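Local coordinates for succinate dehydrogenase subunit B (Mycolicibacterium smegmatis MC2 51, PDB 6LUM), which probably carries electrons through its three iron-sulfur clusters, linking succinate oxidation in the flavin subunit to quinone reduction at the membrane-bound part of succinate dehydrogenase, at residues T27-R32 / Q112-I117; Q44-P49 / Y66-L71; D54-L59 / R94-V99. All coordinates share one frame; numbering follows the deposited sequence.

Interaction 1 of 3, residues T27-R32 / Q112-I117; sequences TLKIAR and QLTITI
I117 and L28 interlock on one face of two adjoining parallel strands. The L28 methyl CD2 is the bump: it drops between two isoleucines spaced two residues apart, 4.1 Å from I115 CB and equally far from I117 CD1. L28 and I115 run side by side and point the same way, whereas I117 slants across L28. I117 fills the next hollow in turn, its CD1 lying between L28 and I30 and meeting I30 CD1 at 3.6 Å. That reach depends on the I117 side chain turning CG1 opposite the carbonyl carbon (chi1 -47°) and extending CD1 onward. Branched aliphatic residues suit this face, because they tolerate the extended backbone and offer several methyls to mesh.

The other face is more polar. T27 and T114 stand abreast, and K29 slants across T114, its CD 4.0 Å from the methyl CG2. The aliphatic part of the lysine thus rests on carbon, while its charged end is taken up by a cation-pi contact with W43 on strand 42-47. Beta-branching suits threonine to the strand at both positions, and at T114 the hydroxyl also tolerates a partly open surface.

Between the two faces the backbones exchange bonds in the alternating parallel pattern. T27 N donates to L113 O, and I115 N returns to T27 O at 2.9 Å. K29 N then meets I115 O at 2.8 Å, and I117 N donates to K29 O at 3.2 Å. The strands are twisted by 21°.

With strand order 2-1-5-3-4, this is the central parallel pair of a beta-grasp sheet, as in plant-type ferredoxins. Strand 42-47 flanks 27-32; strand 88-89 flanks 114-118; and L56, L60 and V63 of helix 56-67 cover the aliphatic face.

Interaction 2 of 3, residues Q44-P49 / Y66-L71; sequences QSFRVP and YLDGTL
This is a small surface contact in which an outer strand of the sheet, 42-47, meets the last turn of helix 56-67 and the loop that follows it. Packing and a ring-edge approach carry it. L67 supplies the apolar part: its methyl CD1 sits 3.7 Å from V48 CG1 and also reaches F46 CB at 4.2 Å. A leucine serves well here, since one methyl can touch both F46 and V48, two residues apart.

Beside it, F46 turns its ring edge to D68, with D68 OD2 near the ring plane and 3.3 Å from F46 CZ. An oxygen placed there suits the slightly positive hydrogens of an aromatic rim. The carboxylate and ring planes are 53° apart. The main partner of D68 OD2 is R32, through a salt bridge. The other oxygen, OD1, accepts from T70 N at 3.2 Å, closing an Asx turn, and takes a weak bond from G69 N. The backbone angles of G69 themselves call for glycine, so the chain can turn sharply here.

Strand 42-47 pairs with 27-32, V48 leans on Y62 and V63 of helix 56-67, and Y66 and T70 pack against R450 and H495 of subunit A.

Interaction 3 of 3, residues D54-L59 / R94-V99; sequences DRLLNL and RLACKV. With FES (Fe2/s2 (inorganic) cluster), chain B.
R55 lays its aliphatic chain over the carbonyl of C97, its CD 3.4 Å from C97 O, and then brings its guanidinium round to the same oxygen. R55 NH2 donates to C97 O at 2.9 Å, with an N-H...O angle of 152°. The bond uses a carbonyl lone pair, and the oxygen lies close to the guanidinium plane, so both flat groups meet through their edges. A bend at chi2 (143°) turns the long chain back far enough to do this. With an alanine here, C97 O would probably be left without its side-chain donor, and the backbone carrying this cluster ligand is likely to be less firmly fixed.

R55 occupies the N-cap position of helix 56-67. From the first turn of that helix, L57 N gives a weak bond to A96 O at 3.3 Å, using an amide that has no helical carbonyl before it. Next to this bond, L56 CB packs on V99 CG2 at 3.4 Å and on the methyl of A96; the small alanine lets the helix start lie close to the loop.

In this 2Fe-2S ferredoxin-like domain, C97 is the cysteine ligand set apart in sequence from C77 and C82. Its SG lies 2.7 Å from iron FE2, reached with the sulfur between the backbone N and the carbonyl carbon (chi1 80°), and G83, S84 and D85 also line the pocket. L57 adds an apolar wall: its CD2 touches C97 CB at 3.9 Å and comes to 4.0 Å from the inorganic sulfur S1, a place that suits a residue with no competing polar atom. I89 of strand 88-89 packs against L56, A96 and V99.

All three contacts belong to the 2Fe-2S domain. Along the chain, interaction 1 spans the other two, whose own segments alternate. Interactions 1 and 2, with centres about 10 Å apart, share the sheet through neighbouring strands 27-32 and 42-47, and the R32-D68 salt bridge joins them too. Interactions 1 and 3, centres about 13 Å apart, meet where L56 and L59 pack on L28 and L56 also reaches I117. Interactions 2 and 3, centres about 15 Å apart, use opposite ends of helix 56-67, with L59 touching V48 and P49. Sheet, helix and cluster loop thus form one connected unit, which probably helps hold the 2Fe-2S cluster in place.

Interaction 1 of 3, residues T27-R32 / Q112-I117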
loop_
_atom_site.group_PDB
_atom_site.type_symbol
_atom_site.label_atom_id
_atom_site.label_comp_id
_atom_site.label_asym_id
_atom_site.label_seq_id
_atom_site.Cartn_x
_atom_site.Cartn_y
_atom_site.Cartn_z
ATOM N N THR J 27 -56.192 2.747 -9.553
ATOM C CA THR J 27 -55.473 2.592 -10.809
ATOM C C THR J 27 -53.987 2.805 -10.567
ATOM O O THR J 27 -53.603 3.731 -9.850
ATOM C CB THR J 27 -55.982 3.587 -11.852
ATOM O OG1 THR J 27 -57.297 3.211 -12.269
ATOM C CG2 THR J 27 -55.072 3.618 -13.053
ATOM N N LEU J 28 -53.161 1.943 -11.145
ATOM C CA LEU J 28 -51.714 2.089 -11.109
ATOM C C LEU J 28 -51.215 2.462 -12.492
ATOM O O LEU J 28 -51.797 2.057 -13.499
ATOM C CB LEU J 28 -51.027 0.802 -10.655
ATOM C CG LEU J 28 -51.563 0.064 -9.435
ATOM C CD1 LEU J 28 -50.874 -1.267 -9.328
ATOM C CD2 LEU J 28 -51.344 0.859 -8.178
ATOM N N LYS J 29 -50.137 3.232 -12.541
ATOM C CA LYS J 29 -49.511 3.632 -13.794
ATOM C C LYS J 29 -48.058 3.199 -13.750
ATOM O O LYS J 29 -47.200 3.944 -13.277
ATOM C CB LYS J 29 -49.623 5.131 -14.015
ATOM C CG LYS J 29 -50.815 5.554 -14.833
ATOM C CD LYS J 29 -50.789 7.038 -15.081
ATOM C CE LYS J 29 -49.569 7.426 -15.879
ATOM N NZ LYS J 29 -49.526 8.893 -16.116
ATOM N N ILE J 30 -47.774 2.026 -14.234
ATOM C CA ILE J 30 -46.415 1.517 -14.207
ATOM C C ILE J 30 -45.682 2.115 -15.391
ATOM O O ILE J 30 -46.300 2.472 -16.393
ATOM C CB ILE J 30 -46.397 -0.019 -14.256
ATOM C CG1 ILE J 30 -47.369 -0.605 -13.244
ATOM C CG2 ILE J 30 -45.030 -0.530 -13.907
ATOM C CD1 ILE J 30 -47.016 -0.313 -11.852
ATOM N N ALA J 31 -44.367 2.248 -15.277
ATOM C CA ALA J 31 -43.544 2.719 -16.384
ATOM C C ALA J 31 -42.800 1.524 -16.951
ATOM O O ALA J 31 -41.668 1.232 -16.568
ATOM C CB ALA J 31 -42.590 3.807 -15.923
ATOM N N ARG J 32 -43.438 0.822 -17.880
ATOM C CA ARG J 32 -42.889 -0.416 -18.398
ATOM C C ARG J 32 -41.738 -0.143 -19.351
ATOM O O ARG J 32 -41.714 0.866 -20.061
ATOM C CB ARG J 32 -43.968 -1.219 -19.116
ATOM C CG ARG J 32 -45.289 -1.271 -18.381
ATOM C CD ARG J 32 -45.228 -2.217 -17.201
ATOM N NE ARG J 32 -44.690 -3.514 -17.582
ATOM C CZ ARG J 32 -45.410 -4.490 -18.113
ATOM N NH1 ARG J 32 -46.703 -4.325 -18.326
ATOM N NH2 ARG J 32 -44.836 -5.636 -18.430
ATOM N N GLN J 112 -61.441 9.471 -9.191
ATOM C CA GLN J 112 -60.625 8.393 -9.735
ATOM C C GLN J 112 -59.200 8.529 -9.215
ATOM O O GLN J 112 -58.474 9.448 -9.606
ATOM C CB GLN J 112 -60.658 8.418 -11.257
ATOM C CG GLN J 112 -60.151 7.141 -11.896
ATOM C CD GLN J 112 -60.564 7.015 -13.346
ATOM O OE1 GLN J 112 -59.782 7.300 -14.253
ATOM N NE2 GLN J 112 -61.799 6.582 -13.574
ATOM N N LEU J 113 -58.800 7.619 -8.332
ATOM C CA LEU J 113 -57.471 7.643 -7.742
ATOM C C LEU J 113 -56.481 6.940 -8.659
ATOM O O LEU J 113 -56.794 5.907 -9.255
ATOM C CB LEU J 113 -57.488 6.977 -6.368
ATOM C CG LEU J 113 -56.157 6.819 -5.634
ATOM C CD1 LEU J 113 -55.354 8.103 -5.672
ATOM C CD2 LEU J 113 -56.396 6.378 -4.198
ATOM N N THR J 114 -55.288 7.513 -8.776
ATOM C CA THR J 114 -54.241 6.975 -9.628
ATOM C C THR J 114 -52.918 7.071 -8.889
ATOM O O THR J 114 -52.650 8.073 -8.224
ATOM C CB THR J 114 -54.169 7.730 -10.958
ATOM O OG1 THR J 114 -55.419 7.603 -11.641
ATOM C CG2 THR J 114 -53.061 7.186 -11.840
ATOM N N ILE J 115 -52.108 6.025 -8.993
ATOM C CA ILE J 115 -50.797 5.963 -8.367
ATOM C C ILE J 115 -49.768 5.754 -9.459
ATOM O O ILE J 115 -50.012 5.021 -10.420
ATOM C CB ILE J 115 -50.734 4.844 -7.313
ATOM C CG1 ILE J 115 -51.735 5.149 -6.210
ATOM C CG2 ILE J 115 -49.354 4.718 -6.734
ATOM C CD1 ILE J 115 -51.613 4.279 -5.026
ATOM N N THR J 116 -48.629 6.415 -9.327
ATOM C CA THR J 116 -47.619 6.454 -10.371
ATOM C C THR J 116 -46.360 5.792 -9.849
ATOM O O THR J 116 -45.756 6.282 -8.895
ATOM C CB THR J 116 -47.340 7.894 -10.783
ATOM O OG1 THR J 116 -48.543 8.487 -11.282
ATOM C CG2 THR J 116 -46.292 7.943 -11.846
ATOM N N ILE J 117 -45.961 4.691 -10.474
ATOM C CA ILE J 117 -44.840 3.883 -10.018
ATOM C C ILE J 117 -43.808 3.839 -11.127
ATOM O O ILE J 117 -44.164 3.739 -12.303
ATOM C CB ILE J 117 -45.301 2.465 -9.634
ATOM C CG1 ILE J 117 -46.542 2.552 -8.767
ATOM C CG2 ILE J 117 -44.242 1.753 -8.856
ATOM C CD1 ILE J 117 -47.291 1.295 -8.688
#

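Interaction 2 of 3, residues Q44-P49 / Y66-L71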
loop_
_atom_site.group_PDB
_atom_site.type_symbol
_atom_site.label_atom_id
_atom_site.label_comp_id
_atom_site.label_asym_id
_atom_site.label_seq_id
_atom_site.Cartn_x
_atom_site.Cartn_y
_atom_site.Cartn_z
ATOM N N GLN J 44 -48.119 2.228 -18.656
ATOM C CA GLN J 44 -49.209 1.275 -18.787
ATOM C C GLN J 44 -50.071 1.355 -17.544
ATOM O O GLN J 44 -49.553 1.338 -16.428
ATOM C CB GLN J 44 -48.692 -0.150 -18.985
ATOM C CG GLN J 44 -49.792 -1.158 -19.229
ATOM C CD GLN J 44 -49.446 -2.123 -20.325
ATOM O OE1 GLN J 44 -48.427 -1.976 -20.994
ATOM N NE2 GLN J 44 -50.296 -3.119 -20.527
ATOM N N SER J 45 -51.377 1.440 -17.736
ATOM C CA SER J 45 -52.308 1.660 -16.641
ATOM C C SER J 45 -53.087 0.391 -16.355
ATOM O O SER J 45 -53.671 -0.201 -17.267
ATOM C CB SER J 45 -53.263 2.804 -16.959
ATOM O OG SER J 45 -54.233 2.951 -15.942
ATOM N N PHE J 46 -53.104 -0.004 -15.085
ATOM C CA PHE J 46 -53.820 -1.172 -14.599
ATOM C C PHE J 46 -54.862 -0.746 -13.580
ATOM O O PHE J 46 -54.711 0.275 -12.914
ATOM C CB PHE J 46 -52.879 -2.166 -13.945
ATOM C CG PHE J 46 -51.787 -2.646 -14.838
ATOM C CD1 PHE J 46 -50.538 -2.072 -14.791
ATOM C CD2 PHE J 46 -52.001 -3.684 -15.714
ATOM C CE1 PHE J 46 -49.532 -2.518 -15.603
ATOM C CE2 PHE J 46 -50.995 -4.131 -16.524
ATOM C CZ PHE J 46 -49.761 -3.547 -16.467
ATOM N N ARG J 47 -55.909 -1.546 -13.437
ATOM C CA ARG J 47 -56.952 -1.284 -12.457
ATOM C C ARG J 47 -57.056 -2.465 -11.511
ATOM O O ARG J 47 -57.423 -3.566 -11.929
ATOM C CB ARG J 47 -58.296 -1.026 -13.131
ATOM C CG ARG J 47 -59.449 -0.960 -12.157
ATOM C CD ARG J 47 -60.705 -0.493 -12.845
ATOM N NE ARG J 47 -60.452 0.711 -13.624
ATOM C CZ ARG J 47 -60.542 1.941 -13.136
ATOM N NH1 ARG J 47 -60.291 2.986 -13.912
ATOM N NH2 ARG J 47 -60.889 2.126 -11.872
ATOM N N VAL J 48 -56.748 -2.235 -10.240
ATOM C CA VAL J 48 -56.684 -3.301 -9.249
ATOM C C VAL J 48 -57.513 -2.908 -8.035
ATOM O O VAL J 48 -57.668 -1.713 -7.760
ATOM C CB VAL J 48 -55.232 -3.585 -8.850
ATOM C CG1 VAL J 48 -54.441 -3.999 -10.050
ATOM C CG2 VAL J 48 -54.620 -2.362 -8.238
ATOM N N PRO J 49 -58.059 -3.857 -7.281
ATOM C CA PRO J 49 -58.815 -3.496 -6.083
ATOM C C PRO J 49 -57.894 -3.237 -4.906
ATOM O O PRO J 49 -56.851 -3.872 -4.759
ATOM C CB PRO J 49 -59.686 -4.730 -5.839
ATOM C CG PRO J 49 -58.880 -5.826 -6.360
ATOM C CD PRO J 49 -58.140 -5.297 -7.552
ATOM N N TYR J 66 -52.220 -11.796 -11.612
ATOM C CA TYR J 66 -53.434 -11.993 -12.392
ATOM C C TYR J 66 -53.398 -11.282 -13.743
ATOM O O TYR J 66 -53.466 -11.935 -14.788
ATOM C CB TYR J 66 -54.635 -11.561 -11.556
ATOM C CG TYR J 66 -54.678 -12.293 -10.246
ATOM C CD1 TYR J 66 -54.262 -11.690 -9.081
ATOM C CD2 TYR J 66 -55.105 -13.601 -10.180
ATOM C CE1 TYR J 66 -54.287 -12.358 -7.884
ATOM C CE2 TYR J 66 -55.134 -14.281 -8.988
ATOM C CZ TYR J 66 -54.723 -13.653 -7.844
ATOM O OH TYR J 66 -54.749 -14.324 -6.646
ATOM N N LEU J 67 -53.277 -9.957 -13.751
ATOM C CA LEU J 67 -53.442 -9.229 -15.005
ATOM C C LEU J 67 -52.230 -9.382 -15.913
ATOM O O LEU J 67 -52.322 -9.953 -17.002
ATOM C CB LEU J 67 -53.704 -7.751 -14.723
ATOM C CG LEU J 67 -54.628 -7.428 -13.559
ATOM C CD1 LEU J 67 -54.506 -5.976 -13.202
ATOM C CD2 LEU J 67 -56.049 -7.766 -13.906
ATOM N N ASP J 68 -51.086 -8.870 -15.479
ATOM C CA ASP J 68 -49.842 -8.942 -16.232
ATOM C C ASP J 68 -49.039 -10.160 -15.810
ATOM O O ASP J 68 -49.609 -11.175 -15.405
ATOM C CB ASP J 68 -49.010 -7.673 -16.090
ATOM C CG ASP J 68 -48.285 -7.327 -17.370
ATOM O OD1 ASP J 68 -47.925 -8.264 -18.105
ATOM O OD2 ASP J 68 -48.085 -6.132 -17.655
ATOM N N GLY J 69 -47.722 -10.084 -15.938
ATOM C CA GLY J 69 -46.874 -11.231 -15.709
ATOM C C GLY J 69 -45.567 -11.094 -16.442
ATOM O O GLY J 69 -44.649 -11.894 -16.258
ATOM N N THR J 70 -45.465 -10.058 -17.261
ATOM C CA THR J 70 -44.172 -9.563 -17.698
ATOM C C THR J 70 -43.586 -8.570 -16.700
ATOM O O THR J 70 -42.401 -8.240 -16.791
ATOM C CB THR J 70 -44.310 -8.913 -19.079
ATOM O OG1 THR J 70 -44.991 -9.815 -19.957
ATOM C CG2 THR J 70 -42.953 -8.622 -19.683
ATOM N N LEU J 71 -44.381 -8.122 -15.730
ATOM C CA LEU J 71 -43.971 -7.086 -14.789
ATOM C C LEU J 71 -43.049 -7.671 -13.731
ATOM O O LEU J 71 -43.450 -8.562 -12.981
ATOM C CB LEU J 71 -45.198 -6.462 -14.135
ATOM C CG LEU J 71 -44.909 -5.471 -13.020
ATOM C CD1 LEU J 71 -44.032 -4.365 -13.540
ATOM C CD2 LEU J 71 -46.191 -4.903 -12.495
#

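Interaction 3 of 3, residues D54-L59 / R94-V99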
loop_
_atom_site.group_PDB
_atom_site.type_symbol
_atom_site.label_atom_id
_atom_site.label_comp_id
_atom_site.label_asym_id
_atom_site.label_seq_id
_atom_site.Cartn_x
_atom_site.Cartn_y
_atom_site.Cartn_z
ATOM N N ASP J 54 -54.001 -2.782 2.875
ATOM C CA ASP J 54 -53.182 -3.155 1.734
ATOM C C ASP J 54 -51.927 -2.311 1.705
ATOM O O ASP J 54 -51.715 -1.439 2.547
ATOM C CB ASP J 54 -53.917 -2.997 0.403
ATOM C CG ASP J 54 -54.858 -4.134 0.117
ATOM O OD1 ASP J 54 -54.619 -5.248 0.623
ATOM O OD2 ASP J 54 -55.823 -3.926 -0.644
ATOM N N ARG J 55 -51.097 -2.589 0.706
ATOM C CA ARG J 55 -49.875 -1.850 0.459
ATOM C C ARG J 55 -49.557 -1.955 -1.020
ATOM O O ARG J 55 -50.076 -2.826 -1.729
ATOM C CB ARG J 55 -48.728 -2.375 1.315
ATOM C CG ARG J 55 -48.710 -1.786 2.691
ATOM C CD ARG J 55 -48.302 -2.777 3.731
ATOM N NE ARG J 55 -48.582 -2.272 5.069
ATOM C CZ ARG J 55 -47.747 -1.515 5.769
ATOM N NH1 ARG J 55 -48.075 -1.100 6.983
ATOM N NH2 ARG J 55 -46.579 -1.175 5.255
ATOM N N LEU J 56 -48.704 -1.052 -1.493
ATOM C CA LEU J 56 -48.398 -1.066 -2.913
ATOM C C LEU J 56 -47.773 -2.384 -3.326
ATOM O O LEU J 56 -47.882 -2.780 -4.486
ATOM C CB LEU J 56 -47.481 0.089 -3.280
ATOM C CG LEU J 56 -47.376 0.343 -4.771
ATOM C CD1 LEU J 56 -48.734 0.571 -5.328
ATOM C CD2 LEU J 56 -46.528 1.525 -5.021
ATOM N N LEU J 57 -47.132 -3.089 -2.399
ATOM C CA LEU J 57 -46.612 -4.406 -2.729
ATOM C C LEU J 57 -47.742 -5.384 -2.987
ATOM O O LEU J 57 -47.673 -6.176 -3.926
ATOM C CB LEU J 57 -45.717 -4.917 -1.612
ATOM C CG LEU J 57 -44.654 -5.915 -2.033
ATOM C CD1 LEU J 57 -43.795 -5.304 -3.102
ATOM C CD2 LEU J 57 -43.829 -6.313 -0.847
ATOM N N ASN J 58 -48.791 -5.348 -2.170
ATOM C CA ASN J 58 -49.942 -6.202 -2.423
ATOM C C ASN J 58 -50.558 -5.894 -3.774
ATOM O O ASN J 58 -50.979 -6.803 -4.497
ATOM C CB ASN J 58 -50.977 -6.032 -1.321
ATOM C CG ASN J 58 -50.473 -6.479 0.019
ATOM O OD1 ASN J 58 -49.277 -6.640 0.221
ATOM N ND2 ASN J 58 -51.384 -6.680 0.953
ATOM N N LEU J 59 -50.599 -4.617 -4.149
ATOM C CA LEU J 59 -51.212 -4.272 -5.428
ATOM C C LEU J 59 -50.338 -4.693 -6.605
ATOM O O LEU J 59 -50.847 -5.175 -7.622
ATOM C CB LEU J 59 -51.500 -2.780 -5.489
ATOM C CG LEU J 59 -52.441 -2.170 -4.460
ATOM C CD1 LEU J 59 -53.092 -0.976 -5.087
ATOM C CD2 LEU J 59 -53.478 -3.151 -4.004
ATOM N N ARG J 94 -39.800 5.389 -2.141
ATOM C CA ARG J 94 -40.652 4.952 -1.037
ATOM C C ARG J 94 -40.417 3.576 -0.417
ATOM O O ARG J 94 -40.823 3.420 0.738
ATOM C CB ARG J 94 -42.121 5.024 -1.436
ATOM C CG ARG J 94 -42.716 6.396 -1.529
ATOM C CD ARG J 94 -42.787 7.142 -0.207
ATOM N NE ARG J 94 -41.710 8.116 -0.080
ATOM C CZ ARG J 94 -41.491 8.865 0.993
ATOM N NH1 ARG J 94 -42.281 8.756 2.045
ATOM N NH2 ARG J 94 -40.494 9.736 1.000
ATOM N N LEU J 95 -39.810 2.576 -1.064
ATOM C CA LEU J 95 -39.964 1.206 -0.544
ATOM C C LEU J 95 -41.399 0.719 -0.552
ATOM O O LEU J 95 -42.065 0.734 0.477
ATOM C CB LEU J 95 -39.402 1.018 0.866
ATOM C CG LEU J 95 -38.148 0.207 1.131
ATOM C CD1 LEU J 95 -36.965 0.692 0.402
ATOM C CD2 LEU J 95 -37.910 0.299 2.590
ATOM N N ALA J 96 -41.877 0.310 -1.724
ATOM C CA ALA J 96 -43.279 0.012 -1.981
ATOM C C ALA J 96 -43.970 -0.836 -0.929
ATOM O O ALA J 96 -45.196 -0.879 -0.908
ATOM C CB ALA J 96 -43.397 -0.700 -3.316
ATOM N N CYS J 97 -43.242 -1.535 -0.077
ATOM C CA CYS J 97 -43.894 -2.350 0.940
ATOM C C CYS J 97 -44.440 -1.532 2.090
ATOM O O CYS J 97 -45.012 -2.108 3.013
ATOM C CB CYS J 97 -42.929 -3.384 1.504
ATOM S SG CYS J 97 -41.811 -2.765 2.734
ATOM N N LYS J 98 -44.277 -0.215 2.069
ATOM C CA LYS J 98 -44.624 0.613 3.206
ATOM C C LYS J 98 -45.587 1.742 2.891
ATOM O O LYS J 98 -45.877 2.536 3.788
ATOM C CB LYS J 98 -43.366 1.222 3.819
ATOM C CG LYS J 98 -42.499 0.236 4.496
ATOM C CD LYS J 98 -41.238 0.870 4.946
ATOM C CE LYS J 98 -40.965 0.471 6.354
ATOM N NZ LYS J 98 -39.790 1.184 6.888
ATOM N N VAL J 99 -46.097 1.845 1.664
ATOM C CA VAL J 99 -46.861 3.029 1.324
ATOM C C VAL J 99 -48.242 3.031 1.956
ATOM O O VAL J 99 -48.901 4.076 1.964
ATOM C CB VAL J 99 -46.976 3.207 -0.189
ATOM C CG1 VAL J 99 -45.627 3.063 -0.828
ATOM C CG2 VAL J 99 -47.952 2.235 -0.713
HETATM FE FE1 FES B . -38.109 -6.069 1.487
HETATM FE FE2 FES B . -39.971 -3.742 1.035
HETATM S S1 FES B . -40.131 -5.899 0.689
HETATM S S2 FES B . -38.068 -3.962 2.074
#